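Local coordinates for alpha-fucosidase (Bifidobacterium bifidum, PDB 2EAB), which probably releases alpha-1,2-linked L-fucose from glycans by hydrolysis, the chain here being the catalytic part of a longer, calcium-binding protein, at residues 565-578 and 668-682. Sequence-based numbering, arbitrary orientation.
With EDO (1,2-ethanediol), chain D.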
ATOM      1  N   SER A 565      17.749 -10.862  -9.117  1.00  7.21           N
ATOM      2  CA  SER A 565      17.246 -10.823  -7.753  1.00  7.20           C
ATOM      3  C   SER A 565      17.555  -9.440  -7.189  1.00  7.19           C
ATOM      4  O   SER A 565      18.706  -9.164  -6.852  1.00  7.84           O
ATOM      5  CB  SER A 565      17.915 -11.902  -6.904  1.00  7.06           C
ATOM      6  OG  SER A 565      17.209 -12.079  -5.687  1.00  7.26           O
ATOM      7  N   PRO A 566      16.545  -8.545  -7.110  1.00  7.71           N
ATOM      8  CA  PRO A 566      16.868  -7.192  -6.647  1.00  8.23           C
ATOM      9  C   PRO A 566      17.482  -7.200  -5.238  1.00  8.34           C
ATOM     10  O   PRO A 566      16.985  -7.921  -4.374  1.00  7.48           O
ATOM     11  CB  PRO A 566      15.501  -6.491  -6.651  1.00  8.71           C
ATOM     12  CG  PRO A 566      14.711  -7.233  -7.679  1.00  8.99           C
ATOM     13  CD  PRO A 566      15.120  -8.667  -7.470  1.00  7.84           C
ATOM     14  N   GLU A 567      18.564  -6.455  -4.984  1.00  8.81           N
ATOM     15  CA  GLU A 567      19.363  -5.699  -5.951  1.00 10.31           C
ATOM     16  C   GLU A 567      20.823  -6.122  -5.785  1.00  9.64           C
ATOM     17  O   GLU A 567      21.709  -5.279  -5.582  1.00  9.73           O
ATOM     18  CB  GLU A 567      19.268  -4.195  -5.671  1.00 10.76           C
ATOM     19  CG  GLU A 567      17.983  -3.511  -6.080  1.00 13.84           C
ATOM     20  CD  GLU A 567      18.045  -1.996  -5.887  1.00 14.00           C
ATOM     21  OE1 GLU A 567      16.968  -1.367  -5.783  1.00 18.64           O
ATOM     22  OE2 GLU A 567      19.167  -1.433  -5.826  1.00 18.39           O
ATOM     23  N   GLN A 568      21.076  -7.425  -5.837  1.00  9.38           N
ATOM     24  CA  GLN A 568      22.444  -7.935  -5.734  1.00  9.30           C
ATOM     25  C   GLN A 568      22.631  -9.149  -6.633  1.00  9.18           C
ATOM     26  O   GLN A 568      21.665  -9.653  -7.204  1.00  8.97           O
ATOM     27  CB  GLN A 568      22.816  -8.252  -4.277  1.00  9.37           C
ATOM     28  CG  GLN A 568      22.049  -9.422  -3.682  1.00  9.22           C
ATOM     29  CD  GLN A 568      22.593  -9.890  -2.340  1.00  9.24           C
ATOM     30  OE1 GLN A 568      23.599  -9.387  -1.838  1.00  9.48           O
ATOM     31  NE2 GLN A 568      21.918 -10.870  -1.750  1.00  9.78           N
ATOM     32  N   GLY A 569      23.875  -9.601  -6.759  1.00  9.53           N
ATOM     33  CA  GLY A 569      24.204 -10.742  -7.595  1.00  9.77           C
ATOM     34  C   GLY A 569      24.231 -10.399  -9.073  1.00  9.75           C
ATOM     35  O   GLY A 569      24.162  -9.221  -9.449  1.00  9.86           O
ATOM     36  N   PRO A 570      24.349 -11.426  -9.931  1.00  9.62           N
ATOM     37  CA  PRO A 570      24.387 -11.227 -11.381  1.00  9.77           C
ATOM     38  C   PRO A 570      23.063 -10.728 -11.943  1.00  9.69           C
ATOM     39  O   PRO A 570      21.992 -11.048 -11.414  1.00  9.40           O
ATOM     40  CB  PRO A 570      24.665 -12.634 -11.927  1.00  9.95           C
ATOM     41  CG  PRO A 570      25.161 -13.425 -10.775  1.00 10.14           C
ATOM     42  CD  PRO A 570      24.494 -12.847  -9.572  1.00  9.85           C
ATOM     43  N   LEU A 571      23.152  -9.976 -13.036  1.00 10.13           N
ATOM     44  CA  LEU A 571      21.992  -9.375 -13.684  1.00 11.38           C
ATOM     45  C   LEU A 571      20.987 -10.390 -14.234  1.00 10.89           C
ATOM     46  O   LEU A 571      19.776 -10.159 -14.190  1.00 11.37           O
ATOM     47  CB  LEU A 571      22.475  -8.474 -14.821  1.00 11.85           C
ATOM     48  CG  LEU A 571      21.978  -7.032 -14.944  1.00 14.45           C
ATOM     49  CD1 LEU A 571      21.909  -6.339 -13.587  1.00 15.44           C
ATOM     50  CD2 LEU A 571      22.900  -6.273 -15.879  1.00 13.04           C
ATOM     51  N   GLY A 572      21.487 -11.505 -14.758  1.00 10.24           N
ATOM     52  CA  GLY A 572      20.638 -12.475 -15.431  1.00 10.16           C
ATOM     53  C   GLY A 572      21.070 -13.895 -15.152  1.00  9.71           C
ATOM     54  O   GLY A 572      22.047 -14.377 -15.721  1.00 10.59           O
ATOM     55  N   THR A 573      20.347 -14.552 -14.253  1.00  8.92           N
ATOM     56  CA  THR A 573      20.577 -15.960 -13.942  1.00  8.83           C
ATOM     57  C   THR A 573      19.406 -16.800 -14.454  1.00  8.30           C
ATOM     58  O   THR A 573      18.410 -16.260 -14.951  1.00  8.12           O
ATOM     59  CB  THR A 573      20.771 -16.194 -12.426  1.00  8.95           C
ATOM     60  OG1 THR A 573      19.560 -15.880 -11.727  1.00  9.05           O
ATOM     61  CG2 THR A 573      21.895 -15.325 -11.883  1.00  9.52           C
ATOM     62  N   ASP A 574      19.535 -18.120 -14.335  1.00  8.15           N
ATOM     63  CA  ASP A 574      18.495 -19.031 -14.788  1.00  7.95           C
ATOM     64  C   ASP A 574      17.427 -19.150 -13.703  1.00  7.73           C
ATOM     65  O   ASP A 574      17.441 -20.065 -12.874  1.00  7.75           O
ATOM     66  CB  ASP A 574      19.105 -20.388 -15.147  1.00  8.40           C
ATOM     67  CG  ASP A 574      18.170 -21.260 -15.959  1.00  8.72           C
ATOM     68  OD1 ASP A 574      16.954 -20.973 -16.026  1.00  8.67           O
ATOM     69  OD2 ASP A 574      18.666 -22.244 -16.547  1.00 10.16           O
ATOM     70  N   GLY A 575      16.505 -18.193 -13.714  1.00  7.58           N
ATOM     71  CA  GLY A 575      15.526 -18.055 -12.651  1.00  7.57           C
ATOM     72  C   GLY A 575      16.183 -17.650 -11.350  1.00  7.24           C
ATOM     73  O   GLY A 575      17.396 -17.431 -11.282  1.00  7.40           O
ATOM     74  N   ASN A 576      15.369 -17.551 -10.307  1.00  6.90           N
ATOM     75  CA  ASN A 576      15.842 -17.315  -8.948  1.00  6.75           C
ATOM     76  C   ASN A 576      14.693 -17.543  -7.976  1.00  6.58           C
ATOM     77  O   ASN A 576      13.544 -17.706  -8.383  1.00  6.29           O
ATOM     78  CB  ASN A 576      16.501 -15.928  -8.776  1.00  6.92           C
ATOM     79  CG  ASN A 576      15.575 -14.772  -9.123  1.00  6.79           C
ATOM     80  OD1 ASN A 576      14.350 -14.851  -8.969  1.00  7.51           O
ATOM     81  ND2 ASN A 576      16.167 -13.671  -9.579  1.00  7.37           N
ATOM     82  N   THR A 577      15.011 -17.546  -6.692  1.00  6.67           N
ATOM     83  CA  THR A 577      14.025 -17.847  -5.664  1.00  6.97           C
ATOM     84  C   THR A 577      12.937 -16.777  -5.594  1.00  6.56           C
ATOM     85  O   THR A 577      11.763 -17.098  -5.386  1.00  6.92           O
ATOM     86  CB  THR A 577      14.722 -18.018  -4.322  1.00  6.94           C
ATOM     87  OG1 THR A 577      15.700 -19.053  -4.468  1.00  7.07           O
ATOM     88  CG2 THR A 577      13.737 -18.389  -3.211  1.00  7.32           C
ATOM     89  N   TYR A 578      13.329 -15.518  -5.785  1.00  6.51           N
ATOM     90  CA  TYR A 578      12.404 -14.392  -5.846  1.00  6.49           C
ATOM     91  C   TYR A 578      11.271 -14.659  -6.853  1.00  6.41           C
ATOM     92  O   TYR A 578      10.087 -14.712  -6.486  1.00  6.52           O
ATOM     93  CB  TYR A 578      13.210 -13.118  -6.165  1.00  6.58           C
ATOM     94  CG  TYR A 578      12.447 -12.005  -6.840  1.00  6.65           C
ATOM     95  CD1 TYR A 578      11.409 -11.337  -6.193  1.00  6.98           C
ATOM     96  CD2 TYR A 578      12.790 -11.597  -8.128  1.00  6.98           C
ATOM     97  CE1 TYR A 578      10.706 -10.311  -6.832  1.00  7.32           C
ATOM     98  CE2 TYR A 578      12.104 -10.580  -8.768  1.00  7.57           C
ATOM     99  CZ  TYR A 578      11.069  -9.939  -8.121  1.00  6.53           C
ATOM    100  OH  TYR A 578      10.394  -8.947  -8.800  1.00  7.17           O
ATOM    101  N   ILE A 668      29.695 -15.569  -5.478  1.00 13.17           N
ATOM    102  CA  ILE A 668      28.610 -15.108  -6.336  1.00 11.57           C
ATOM    103  C   ILE A 668      28.891 -13.633  -6.613  1.00 11.08           C
ATOM    104  O   ILE A 668      28.771 -12.794  -5.722  1.00 11.06           O
ATOM    105  CB  ILE A 668      27.214 -15.295  -5.694  1.00 11.40           C
ATOM    106  CG1 ILE A 668      26.917 -16.786  -5.486  1.00 11.19           C
ATOM    107  CG2 ILE A 668      26.136 -14.641  -6.565  1.00 10.82           C
ATOM    108  CD1 ILE A 668      25.653 -17.070  -4.679  1.00 10.92           C
ATOM    109  N   SER A 669      29.295 -13.324  -7.845  1.00 10.92           N
ATOM    110  CA  SER A 669      29.671 -11.956  -8.194  1.00 11.18           C
ATOM    111  C   SER A 669      28.504 -11.008  -7.985  1.00 10.78           C
ATOM    112  O   SER A 669      27.387 -11.276  -8.433  1.00 11.42           O
ATOM    113  CB  SER A 669      30.183 -11.870  -9.634  1.00 11.31           C
ATOM    114  OG  SER A 669      31.435 -12.521  -9.756  1.00 12.81           O
ATOM    115  N   GLY A 670      28.767  -9.913  -7.284  1.00 10.48           N
ATOM    116  CA  GLY A 670      27.732  -8.938  -6.984  1.00 10.00           C
ATOM    117  C   GLY A 670      26.978  -9.175  -5.687  1.00  9.87           C
ATOM    118  O   GLY A 670      26.160  -8.343  -5.289  1.00  9.92           O
ATOM    119  N   TYR A 671      27.228 -10.308  -5.027  1.00  9.83           N
ATOM    120  CA  TYR A 671      26.652 -10.553  -3.708  1.00 10.04           C
ATOM    121  C   TYR A 671      27.308  -9.609  -2.702  1.00 10.48           C
ATOM    122  O   TYR A 671      28.537  -9.460  -2.694  1.00 11.01           O
ATOM    123  CB  TYR A 671      26.848 -12.014  -3.282  1.00  9.86           C
ATOM    124  CG  TYR A 671      26.367 -12.308  -1.877  1.00  9.20           C
ATOM    125  CD1 TYR A 671      25.025 -12.605  -1.625  1.00  9.15           C
ATOM    126  CD2 TYR A 671      27.253 -12.280  -0.799  1.00  9.33           C
ATOM    127  CE1 TYR A 671      24.576 -12.871  -0.336  1.00  8.84           C
ATOM    128  CE2 TYR A 671      26.816 -12.542   0.492  1.00  9.46           C
ATOM    129  CZ  TYR A 671      25.474 -12.836   0.714  1.00  8.99           C
ATOM    130  OH  TYR A 671      25.016 -13.096   1.982  1.00  9.05           O
ATOM    131  N   GLN A 672      26.499  -8.965  -1.866  1.00 10.66           N
ATOM    132  CA  GLN A 672      27.026  -8.059  -0.845  1.00 11.15           C
ATOM    133  C   GLN A 672      27.684  -8.882   0.264  1.00 11.05           C
ATOM    134  O   GLN A 672      27.002  -9.504   1.085  1.00 10.37           O
ATOM    135  CB  GLN A 672      25.924  -7.146  -0.301  1.00 11.21           C
ATOM    136  CG  GLN A 672      26.407  -6.103   0.699  1.00 12.06           C
ATOM    137  CD  GLN A 672      25.312  -5.138   1.109  1.00 12.07           C
ATOM    138  OE1 GLN A 672      24.528  -4.677   0.277  1.00 13.36           O
ATOM    139  NE2 GLN A 672      25.252  -4.824   2.399  1.00 13.44           N
ATOM    140  N   ALA A 673      29.017  -8.868   0.275  1.00 11.55           N
ATOM    141  CA  ALA A 673      29.829  -9.808   1.055  1.00 11.88           C
ATOM    142  C   ALA A 673      29.596  -9.800   2.567  1.00 12.09           C
ATOM    143  O   ALA A 673      29.763 -10.833   3.217  1.00 12.46           O
ATOM    144  CB  ALA A 673      31.319  -9.620   0.741  1.00 12.01           C
ATOM    145  N   ASP A 674      29.208  -8.655   3.124  1.00 12.24           N
ATOM    146  CA  ASP A 674      28.932  -8.586   4.562  1.00 12.48           C
ATOM    147  C   ASP A 674      27.589  -9.226   4.951  1.00 12.01           C
ATOM    148  O   ASP A 674      27.212  -9.222   6.126  1.00 11.86           O
ATOM    149  CB  ASP A 674      29.075  -7.152   5.101  1.00 13.08           C
ATOM    150  CG  ASP A 674      27.969  -6.210   4.625  1.00 13.88           C
ATOM    151  OD1 ASP A 674      26.966  -6.656   4.026  1.00 13.93           O
ATOM    152  OD2 ASP A 674      28.107  -4.991   4.869  1.00 16.01           O
ATOM    153  N   ASN A 675      26.889  -9.780   3.958  1.00 11.49           N
ATOM    154  CA  ASN A 675      25.623 -10.519   4.145  1.00 11.14           C
ATOM    155  C   ASN A 675      24.402  -9.662   4.473  1.00 11.14           C
ATOM    156  O   ASN A 675      23.301 -10.193   4.671  1.00 11.13           O
ATOM    157  CB  ASN A 675      25.761 -11.632   5.194  1.00 11.20           C
ATOM    158  CG  ASN A 675      26.858 -12.619   4.864  1.00 11.18           C
ATOM    159  OD1 ASN A 675      26.932 -13.144   3.752  1.00 11.24           O
ATOM    160  ND2 ASN A 675      27.713 -12.893   5.845  1.00 12.36           N
ATOM    161  N   GLN A 676      24.585  -8.346   4.514  1.00 10.97           N
ATOM    162  CA  GLN A 676      23.530  -7.440   4.964  1.00 11.40           C
ATOM    163  C   GLN A 676      22.856  -6.658   3.837  1.00 10.72           C
ATOM    164  O   GLN A 676      22.453  -5.516   4.033  1.00 10.75           O
ATOM    165  CB  GLN A 676      24.074  -6.463   6.008  1.00 11.64           C
ATOM    166  CG  GLN A 676      24.475  -7.083   7.333  1.00 13.33           C
ATOM    167  CD  GLN A 676      24.917  -6.024   8.325  1.00 13.79           C
ATOM    168  OE1 GLN A 676      24.121  -5.193   8.762  1.00 18.23           O
ATOM    169  NE2 GLN A 676      26.196  -6.038   8.667  1.00 17.60           N
ATOM    170  N   HIS A 677      22.716  -7.271   2.665  1.00 10.28           N
ATOM    171  CA  HIS A 677      22.023  -6.608   1.560  1.00  9.66           C
ATOM    172  C   HIS A 677      20.624  -6.148   1.972  1.00  9.54           C
ATOM    173  O   HIS A 677      19.909  -6.862   2.677  1.00  9.53           O
ATOM    174  CB  HIS A 677      21.953  -7.513   0.333  1.00  9.60           C
ATOM    175  CG  HIS A 677      21.332  -6.857  -0.862  1.00  8.83           C
ATOM    176  ND1 HIS A 677      21.883  -5.752  -1.474  1.00  9.26           N
ATOM    177  CD2 HIS A 677      20.197  -7.140  -1.547  1.00  8.68           C
ATOM    178  CE1 HIS A 677      21.115  -5.383  -2.483  1.00  9.65           C
ATOM    179  NE2 HIS A 677      20.086  -6.210  -2.552  1.00  9.48           N
ATOM    180  N   ARG A 678      20.242  -4.953   1.529  1.00  9.45           N
ATOM    181  CA  ARG A 678      18.994  -4.326   1.960  1.00  9.43           C
ATOM    182  C   ARG A 678      17.737  -5.082   1.516  1.00  9.10           C
ATOM    183  O   ARG A 678      16.777  -5.208   2.283  1.00  9.60           O
ATOM    184  CB  ARG A 678      18.934  -2.871   1.492  1.00  9.36           C
ATOM    185  CG  ARG A 678      17.783  -2.087   2.083  1.00 10.20           C
ATOM    186  CD  ARG A 678      17.976  -0.613   1.846  1.00 11.46           C
ATOM    187  NE  ARG A 678      16.943   0.182   2.499  1.00 10.77           N
ATOM    188  CZ  ARG A 678      16.152   1.044   1.871  1.00 10.47           C
ATOM    189  NH1 ARG A 678      16.275   1.246   0.561  1.00 10.07           N
ATOM    190  NH2 ARG A 678      15.249   1.725   2.560  1.00 10.56           N
ATOM    191  N   HIS A 679      17.741  -5.574   0.282  1.00  8.57           N
ATOM    192  CA  HIS A 679      16.644  -6.393  -0.215  1.00  8.31           C
ATOM    193  C   HIS A 679      16.746  -7.813   0.331  1.00  7.71           C
ATOM    194  O   HIS A 679      17.839  -8.296   0.618  1.00  8.05           O
ATOM    195  CB  HIS A 679      16.681  -6.467  -1.738  1.00  8.49           C
ATOM    196  CG  HIS A 679      16.238  -5.215  -2.429  1.00  9.35           C
ATOM    197  ND1 HIS A 679      17.034  -4.095  -2.536  1.00 11.43           N
ATOM    198  CD2 HIS A 679      15.090  -4.927  -3.083  1.00  9.20           C
ATOM    199  CE1 HIS A 679      16.383  -3.161  -3.207  1.00 11.73           C
ATOM    200  NE2 HIS A 679      15.202  -3.639  -3.551  1.00 12.36           N
ATOM    201  N   MET A 680      15.596  -8.471   0.445  1.00  7.86           N
ATOM    202  CA  MET A 680      15.512  -9.889   0.791  1.00  7.94           C
ATOM    203  C   MET A 680      14.521 -10.519  -0.182  1.00  7.44           C
ATOM    204  O   MET A 680      13.468 -11.036   0.213  1.00  7.76           O
ATOM    205  CB  MET A 680      15.049 -10.082   2.240  1.00  8.14           C
ATOM    206  CG  MET A 680      15.784  -9.215   3.255  1.00  8.85           C
ATOM    207  SD  MET A 680      15.395  -9.600   4.970  1.00  9.17           S
ATOM    208  CE  MET A 680      13.612  -9.375   4.977  1.00 10.55           C
ATOM    209  N   SER A 681      14.857 -10.456  -1.464  1.00  7.36           N
ATOM    210  CA  SER A 681      13.913 -10.820  -2.518  1.00  7.17           C
ATOM    211  C   SER A 681      13.545 -12.297  -2.518  1.00  6.99           C
ATOM    212  O   SER A 681      12.492 -12.679  -3.014  1.00  7.15           O
ATOM    213  CB  SER A 681      14.461 -10.411  -3.884  1.00  7.25           C
ATOM    214  OG  SER A 681      14.646  -9.008  -3.951  1.00  7.12           O
ATOM    215  N   HIS A 682      14.417 -13.116  -1.946  1.00  6.50           N
ATOM    216  CA  HIS A 682      14.195 -14.555  -1.880  1.00  6.35           C
ATOM    217  C   HIS A 682      13.340 -15.005  -0.691  1.00  6.27           C
ATOM    218  O   HIS A 682      13.102 -16.207  -0.519  1.00  6.73           O
ATOM    219  CB  HIS A 682      15.540 -15.280  -1.860  1.00  6.64           C
ATOM    220  CG  HIS A 682      16.392 -14.948  -0.676  1.00  7.25           C
ATOM    221  ND1 HIS A 682      16.623 -13.652  -0.263  1.00  8.03           N
ATOM    222  CD2 HIS A 682      17.087 -15.745   0.168  1.00  7.71           C
ATOM    223  CE1 HIS A 682      17.414 -13.671   0.795  1.00  8.25           C
ATOM    224  NE2 HIS A 682      17.710 -14.929   1.076  1.00  8.26           N
TER
HETATM  225  C1  EDO D4804      11.482  -7.470  -3.779  1.00 29.74           C
HETATM  226  O1  EDO D4804      12.766  -7.193  -3.026  1.00 30.59           O
HETATM  227  C2  EDO D4804      11.738  -6.943  -5.246  1.00 30.60           C
HETATM  228  O2  EDO D4804      11.820  -5.444  -5.206  1.00 27.98           O
HETATM  229  O   HOH W   1      17.584  -9.738  -2.337  1.00  7.69           O
HETATM  230  O   HOH W   2      24.189  -9.760   1.253  1.00 10.26           O
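Gln568 lies flat over one face of the His677 ring, its amide turned only 10° from the ring plane and its CB 3.7 Å from the ring centroid, a CH-pi contact. The chain runs extended beyond CG (chi2 170°), carrying OE1 to the backbone N of Gln672, 2.9 Å away in a nearly straight bond; a water bridges the same OE1 to Gln672 O and His677 N. At the edge of the imidazole, NE2 accepts from Glu567 N, the amide of the cis peptide joining Pro566 to Glu567, at 2.9 Å, while ND1 donates weakly to Gln672 OE1. Replacing His677 by alanine is likely to leave Glu567 N without its acceptor and the flat side of Gln568 without its stacking partner. Beside this, Glu567 CG covers a face of His679, and Ser681 OG donates to Pro566 O (2.6 Å) while accepting from a bound ethanediol. Farther along, Gly569 N is hydrogen-bonded to Gly670 O at 3.0 Å. Within the family 95 catalytic domain, the contact thus joins the loop between strands 558-565 and 572-574 to the loop between helices 632-639 and 697-711; Glu652 takes Gln568 NE2, Arg710 of helix 697-711 touches Gln568 and His682, and Thr577 opens helix 577-596 against His682.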